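Local structure of putative immunoglobulin-blocking virulence protein (Mycoplasma mycoides subsp. capri, 7ADK) at residues Lys598-Ser612 against Asn633-Asn645. The protein probably blocks host antibodies, acting together with a partner lipoprotein in mycoplasma immunoglobulin evasion. Residues are numbered along the deposited sequence; the frame is centred on the assembly and turned at random.
Sequences KKLGQNSYPTGLDFS and NEPRKITELTLYN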
loop_
_atom_site.group_PDB
_atom_site.type_symbol
_atom_site.label_atom_id
_atom_site.label_comp_id
_atom_site.label_asym_id
_atom_site.label_seq_id
_atom_site.Cartn_x
_atom_site.Cartn_y
_atom_site.Cartn_z
ATOM N N LYS A 598 -7.942 -25.476 33.187
ATOM C CA LYS A 598 -8.516 -26.830 33.117
ATOM C C LYS A 598 -8.710 -27.276 31.675
ATOM O O LYS A 598 -8.026 -28.180 31.201
ATOM C CB LYS A 598 -9.821 -26.917 33.935
ATOM C CG LYS A 598 -10.425 -28.329 33.945
ATOM C CD LYS A 598 -11.712 -28.406 34.760
ATOM C CE LYS A 598 -12.321 -29.803 34.738
ATOM N NZ LYS A 598 -13.531 -29.906 35.551
ATOM N N LYS A 599 -9.661 -26.652 30.974
ATOM C CA LYS A 599 -10.071 -27.024 29.613
ATOM C C LYS A 599 -9.231 -26.279 28.585
ATOM O O LYS A 599 -9.723 -25.401 27.886
ATOM C CB LYS A 599 -11.575 -26.778 29.411
ATOM C CG LYS A 599 -12.475 -27.658 30.275
ATOM C CD LYS A 599 -13.934 -27.413 29.911
ATOM C CE LYS A 599 -14.888 -28.229 30.777
ATOM N NZ LYS A 599 -16.168 -27.527 30.975
ATOM N N LEU A 600 -7.960 -26.638 28.457
ATOM C CA LEU A 600 -7.018 -26.042 27.505
ATOM C C LEU A 600 -7.588 -26.001 26.075
ATOM O O LEU A 600 -7.366 -25.028 25.362
ATOM C CB LEU A 600 -5.692 -26.812 27.553
ATOM C CG LEU A 600 -4.717 -26.388 28.647
ATOM C CD1 LEU A 600 -5.294 -26.316 30.040
ATOM C CD2 LEU A 600 -3.581 -27.379 28.697
ATOM N N GLY A 601 -8.388 -26.990 25.686
ATOM C CA GLY A 601 -9.084 -27.060 24.407
ATOM C C GLY A 601 -10.026 -25.903 24.058
ATOM O O GLY A 601 -10.059 -25.494 22.900
ATOM N N GLN A 602 -10.762 -25.345 25.024
ATOM C CA GLN A 602 -11.727 -24.250 24.801
ATOM C C GLN A 602 -11.073 -22.874 24.596
ATOM O O GLN A 602 -11.738 -21.910 24.238
ATOM C CB GLN A 602 -12.738 -24.197 25.959
ATOM C CG GLN A 602 -13.609 -25.446 26.151
ATOM C CD GLN A 602 -14.677 -25.649 25.087
ATOM O OE1 GLN A 602 -14.593 -25.205 23.975
ATOM N NE2 GLN A 602 -15.715 -26.362 25.346
ATOM N N ASN A 603 -9.772 -22.766 24.820
ATOM C CA ASN A 603 -8.992 -21.545 24.729
ATOM C C ASN A 603 -8.461 -21.299 23.317
ATOM O O ASN A 603 -8.303 -22.235 22.539
ATOM C CB ASN A 603 -7.868 -21.639 25.759
ATOM C CG ASN A 603 -8.417 -21.604 27.158
ATOM O OD1 ASN A 603 -8.533 -20.554 27.750
ATOM N ND2 ASN A 603 -8.878 -22.698 27.701
ATOM N N SER A 604 -8.149 -20.046 22.994
ATOM C CA SER A 604 -7.503 -19.682 21.737
ATOM C C SER A 604 -6.032 -20.108 21.681
ATOM O O SER A 604 -5.409 -20.380 22.700
ATOM C CB SER A 604 -7.682 -18.192 21.498
ATOM O OG SER A 604 -7.048 -17.776 20.319
ATOM N N TYR A 605 -5.486 -20.208 20.473
ATOM C CA TYR A 605 -4.121 -20.610 20.142
ATOM C C TYR A 605 -3.750 -19.984 18.793
ATOM O O TYR A 605 -4.656 -19.727 18.009
ATOM C CB TYR A 605 -4.039 -22.148 20.091
ATOM C CG TYR A 605 -5.108 -22.861 19.272
ATOM C CD1 TYR A 605 -6.375 -23.074 19.835
ATOM C CD2 TYR A 605 -4.864 -23.276 17.951
ATOM C CE1 TYR A 605 -7.403 -23.658 19.081
ATOM C CE2 TYR A 605 -5.880 -23.892 17.206
ATOM C CZ TYR A 605 -7.156 -24.081 17.766
ATOM O OH TYR A 605 -8.126 -24.711 17.059
ATOM N N PRO A 606 -2.470 -19.774 18.448
ATOM C CA PRO A 606 -2.073 -19.295 17.130
ATOM C C PRO A 606 -2.373 -20.330 16.042
ATOM O O PRO A 606 -1.769 -21.399 15.970
ATOM C CB PRO A 606 -0.600 -18.921 17.230
ATOM C CG PRO A 606 -0.112 -19.668 18.439
ATOM C CD PRO A 606 -1.330 -19.843 19.325
ATOM N N THR A 607 -3.355 -20.009 15.205
ATOM C CA THR A 607 -3.942 -20.865 14.163
ATOM C C THR A 607 -3.154 -20.894 12.844
ATOM O O THR A 607 -3.550 -21.614 11.933
ATOM C CB THR A 607 -5.401 -20.482 13.880
ATOM O OG1 THR A 607 -5.506 -19.179 13.353
ATOM C CG2 THR A 607 -6.290 -20.575 15.103
ATOM N N GLY A 608 -2.045 -20.170 12.720
ATOM C CA GLY A 608 -1.140 -20.234 11.573
ATOM C C GLY A 608 0.132 -21.042 11.818
ATOM O O GLY A 608 0.736 -20.939 12.880
ATOM N N LEU A 609 0.587 -21.794 10.810
ATOM C CA LEU A 609 1.921 -22.396 10.742
ATOM C C LEU A 609 2.691 -21.905 9.522
ATOM O O LEU A 609 2.229 -22.033 8.398
ATOM C CB LEU A 609 1.844 -23.931 10.727
ATOM C CG LEU A 609 1.784 -24.591 12.108
ATOM C CD1 LEU A 609 1.521 -26.076 11.935
ATOM C CD2 LEU A 609 3.096 -24.460 12.864
ATOM N N ASP A 610 3.898 -21.403 9.739
ATOM C CA ASP A 610 4.840 -21.013 8.692
ATOM C C ASP A 610 6.088 -21.914 8.698
ATOM O O ASP A 610 6.825 -21.991 9.680
ATOM C CB ASP A 610 5.177 -19.525 8.850
ATOM C CG ASP A 610 6.263 -19.052 7.882
ATOM O OD1 ASP A 610 6.299 -19.543 6.738
ATOM O OD2 ASP A 610 7.117 -18.226 8.265
ATOM N N PHE A 611 6.344 -22.571 7.572
ATOM C CA PHE A 611 7.523 -23.384 7.325
ATOM C C PHE A 611 8.431 -22.815 6.227
ATOM O O PHE A 611 9.313 -23.507 5.744
ATOM C CB PHE A 611 7.096 -24.834 7.086
ATOM C CG PHE A 611 6.404 -25.494 8.264
ATOM C CD1 PHE A 611 7.105 -25.693 9.464
ATOM C CD2 PHE A 611 5.088 -25.960 8.155
ATOM C CE1 PHE A 611 6.514 -26.381 10.532
ATOM C CE2 PHE A 611 4.488 -26.642 9.226
ATOM C CZ PHE A 611 5.203 -26.853 10.416
ATOM N N SER A 612 8.296 -21.545 5.847
ATOM C CA SER A 612 9.113 -20.887 4.814
ATOM C C SER A 612 10.628 -20.915 5.049
ATOM O O SER A 612 11.403 -20.920 4.098
ATOM C CB SER A 612 8.714 -19.423 4.693
ATOM O OG SER A 612 7.347 -19.316 4.410
ATOM N N ASN A 633 -9.706 -32.827 26.305
ATOM C CA ASN A 633 -9.381 -31.606 25.545
ATOM C C ASN A 633 -9.779 -31.685 24.060
ATOM O O ASN A 633 -9.731 -32.743 23.442
ATOM C CB ASN A 633 -7.872 -31.301 25.697
ATOM C CG ASN A 633 -7.515 -30.458 26.909
ATOM O OD1 ASN A 633 -8.168 -29.471 27.214
ATOM N ND2 ASN A 633 -6.456 -30.763 27.600
ATOM N N GLU A 634 -10.110 -30.542 23.450
ATOM C CA GLU A 634 -10.211 -30.370 21.993
ATOM C C GLU A 634 -8.841 -30.560 21.304
ATOM O O GLU A 634 -7.844 -30.046 21.821
ATOM C CB GLU A 634 -10.789 -28.970 21.685
ATOM C CG GLU A 634 -10.675 -28.535 20.218
ATOM C CD GLU A 634 -11.277 -27.169 19.889
ATOM O OE1 GLU A 634 -12.426 -26.891 20.281
ATOM O OE2 GLU A 634 -10.628 -26.381 19.179
ATOM N N PRO A 635 -8.770 -31.210 20.122
ATOM C CA PRO A 635 -7.612 -31.161 19.221
ATOM C C PRO A 635 -7.553 -29.853 18.410
ATOM O O PRO A 635 -8.547 -29.408 17.844
ATOM C CB PRO A 635 -7.793 -32.370 18.301
ATOM C CG PRO A 635 -9.305 -32.514 18.190
ATOM C CD PRO A 635 -9.802 -32.076 19.563
ATOM N N ARG A 636 -6.380 -29.233 18.290
ATOM C CA ARG A 636 -6.202 -27.978 17.535
ATOM C C ARG A 636 -6.457 -28.154 16.035
ATOM O O ARG A 636 -6.155 -29.203 15.483
ATOM C CB ARG A 636 -4.800 -27.393 17.777
ATOM C CG ARG A 636 -4.365 -27.247 19.239
ATOM C CD ARG A 636 -5.463 -26.671 20.118
ATOM N NE ARG A 636 -5.028 -26.385 21.487
ATOM C CZ ARG A 636 -5.753 -25.761 22.391
ATOM N NH1 ARG A 636 -5.270 -25.531 23.558
ATOM N NH2 ARG A 636 -6.969 -25.369 22.184
ATOM N N LYS A 637 -6.940 -27.115 15.352
ATOM C CA LYS A 637 -7.065 -27.065 13.885
ATOM C C LYS A 637 -6.448 -25.776 13.358
ATOM O O LYS A 637 -6.701 -24.707 13.902
ATOM C CB LYS A 637 -8.544 -27.160 13.462
ATOM C CG LYS A 637 -9.296 -28.446 13.829
ATOM C CD LYS A 637 -8.726 -29.666 13.109
ATOM C CE LYS A 637 -9.478 -30.964 13.413
ATOM N NZ LYS A 637 -10.704 -31.134 12.613
ATOM N N ILE A 638 -5.611 -25.859 12.331
ATOM C CA ILE A 638 -4.942 -24.676 11.776
ATOM C C ILE A 638 -5.793 -24.072 10.666
ATOM O O ILE A 638 -6.532 -24.782 9.990
ATOM C CB ILE A 638 -3.475 -24.959 11.384
ATOM C CG1 ILE A 638 -3.341 -25.853 10.146
ATOM C CG2 ILE A 638 -2.716 -25.519 12.596
ATOM C CD1 ILE A 638 -1.903 -26.047 9.667
ATOM N N THR A 639 -5.723 -22.752 10.508
ATOM C CA THR A 639 -6.439 -22.000 9.472
ATOM C C THR A 639 -5.565 -21.705 8.266
ATOM O O THR A 639 -6.071 -21.430 7.186
ATOM C CB THR A 639 -7.043 -20.693 10.014
ATOM O OG1 THR A 639 -6.064 -19.772 10.412
ATOM C CG2 THR A 639 -7.996 -20.874 11.186
ATOM N N GLU A 640 -4.250 -21.780 8.415
ATOM C CA GLU A 640 -3.288 -21.338 7.420
ATOM C C GLU A 640 -1.977 -22.116 7.524
ATOM O O GLU A 640 -1.504 -22.399 8.624
ATOM C CB GLU A 640 -3.077 -19.837 7.596
ATOM C CG GLU A 640 -2.276 -19.201 6.473
ATOM C CD GLU A 640 -2.505 -17.691 6.455
ATOM O OE1 GLU A 640 -2.897 -17.137 5.406
ATOM O OE2 GLU A 640 -2.315 -17.038 7.500
ATOM N N LEU A 641 -1.382 -22.433 6.375
ATOM C CA LEU A 641 -0.149 -23.194 6.244
ATOM C C LEU A 641 0.732 -22.589 5.159
ATOM O O LEU A 641 0.416 -22.697 3.987
ATOM C CB LEU A 641 -0.519 -24.649 5.914
ATOM C CG LEU A 641 0.678 -25.579 5.670
ATOM C CD1 LEU A 641 1.488 -25.797 6.940
ATOM C CD2 LEU A 641 0.204 -26.917 5.132
ATOM N N THR A 642 1.861 -22.006 5.526
ATOM C CA THR A 642 2.865 -21.544 4.562
ATOM C C THR A 642 3.999 -22.559 4.466
ATOM O O THR A 642 4.509 -23.032 5.473
ATOM C CB THR A 642 3.387 -20.139 4.877
ATOM O OG1 THR A 642 2.330 -19.239 5.095
ATOM C CG2 THR A 642 4.207 -19.596 3.717
ATOM N N LEU A 643 4.371 -22.908 3.241
ATOM C CA LEU A 643 5.377 -23.882 2.877
ATOM C C LEU A 643 6.487 -23.212 2.075
ATOM O O LEU A 643 6.252 -22.320 1.266
ATOM C CB LEU A 643 4.702 -24.998 2.070
ATOM C CG LEU A 643 3.674 -25.833 2.838
ATOM C CD1 LEU A 643 2.957 -26.788 1.906
ATOM C CD2 LEU A 643 4.322 -26.618 3.961
ATOM N N TYR A 644 7.706 -23.688 2.235
ATOM C CA TYR A 644 8.771 -23.347 1.317
ATOM C C TYR A 644 8.523 -23.929 -0.075
ATOM O O TYR A 644 8.249 -25.124 -0.204
ATOM C CB TYR A 644 10.097 -23.810 1.878
ATOM C CG TYR A 644 11.245 -23.478 0.966
ATOM C CD1 TYR A 644 11.697 -22.154 0.878
ATOM C CD2 TYR A 644 11.830 -24.480 0.178
ATOM C CE1 TYR A 644 12.767 -21.842 0.036
ATOM C CE2 TYR A 644 12.914 -24.171 -0.650
ATOM C CZ TYR A 644 13.394 -22.853 -0.705
ATOM O OH TYR A 644 14.484 -22.553 -1.434
ATOM N N ASN A 645 8.681 -23.112 -1.123
ATOM C CA ASN A 645 8.883 -23.602 -2.482
ATOM C C ASN A 645 9.796 -22.696 -3.316
ATOM O O ASN A 645 9.866 -21.494 -3.102
ATOM C CB ASN A 645 7.548 -23.870 -3.185
ATOM C CG ASN A 645 7.727 -24.833 -4.336
ATOM O OD1 ASN A 645 8.654 -25.623 -4.381
ATOM N ND2 ASN A 645 6.894 -24.789 -5.324
#
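Y605 has its CG wedged between backbone N and carbonyl carbon (chi1 49°), and the R636 chain is folded back about its CB-CG bond (chi2 -44°); together these turns lay the arginine over the phenol. R636 CD sits 3.6 Å from the centroid of the Y605 ring, almost straight above it, a CH-pi contact, while the guanidinium plane is tilted 37° to the ring. Beyond the ring, R636 NH1 donates to L600 O at 2.8 Å, meeting the oxygen from above the carbonyl plane; NH1 also bonds to Y577 O. At the far end of the phenol, Y605 OH takes the backbone N-H of K637 almost in line (3.2 Å). N633 OD1 accepts from G601 N at 2.9 Å, and ND2 of the same amide turns to D627.

Farther along, T639 N binds T607 O at 2.8 Å, leading into two neighbouring strands of a parallel five-stranded sheet, 608-610 and 640-643. Here L609 N reaches E640 O, T642 N returns to L609 O, and F611 N goes to T642 O. On the face carrying L609 and L641, F611 CD2 rests 3.8 Å from L641 CD1, and L609 CD1 meets I638 CD1; L609 also packs against L573 of helix 567-579. On the other face, D610 OD1 receives S612 N, an Asx turn, and S612 OG on its syn lone pair, and lies 3.5 Å from T642 CB.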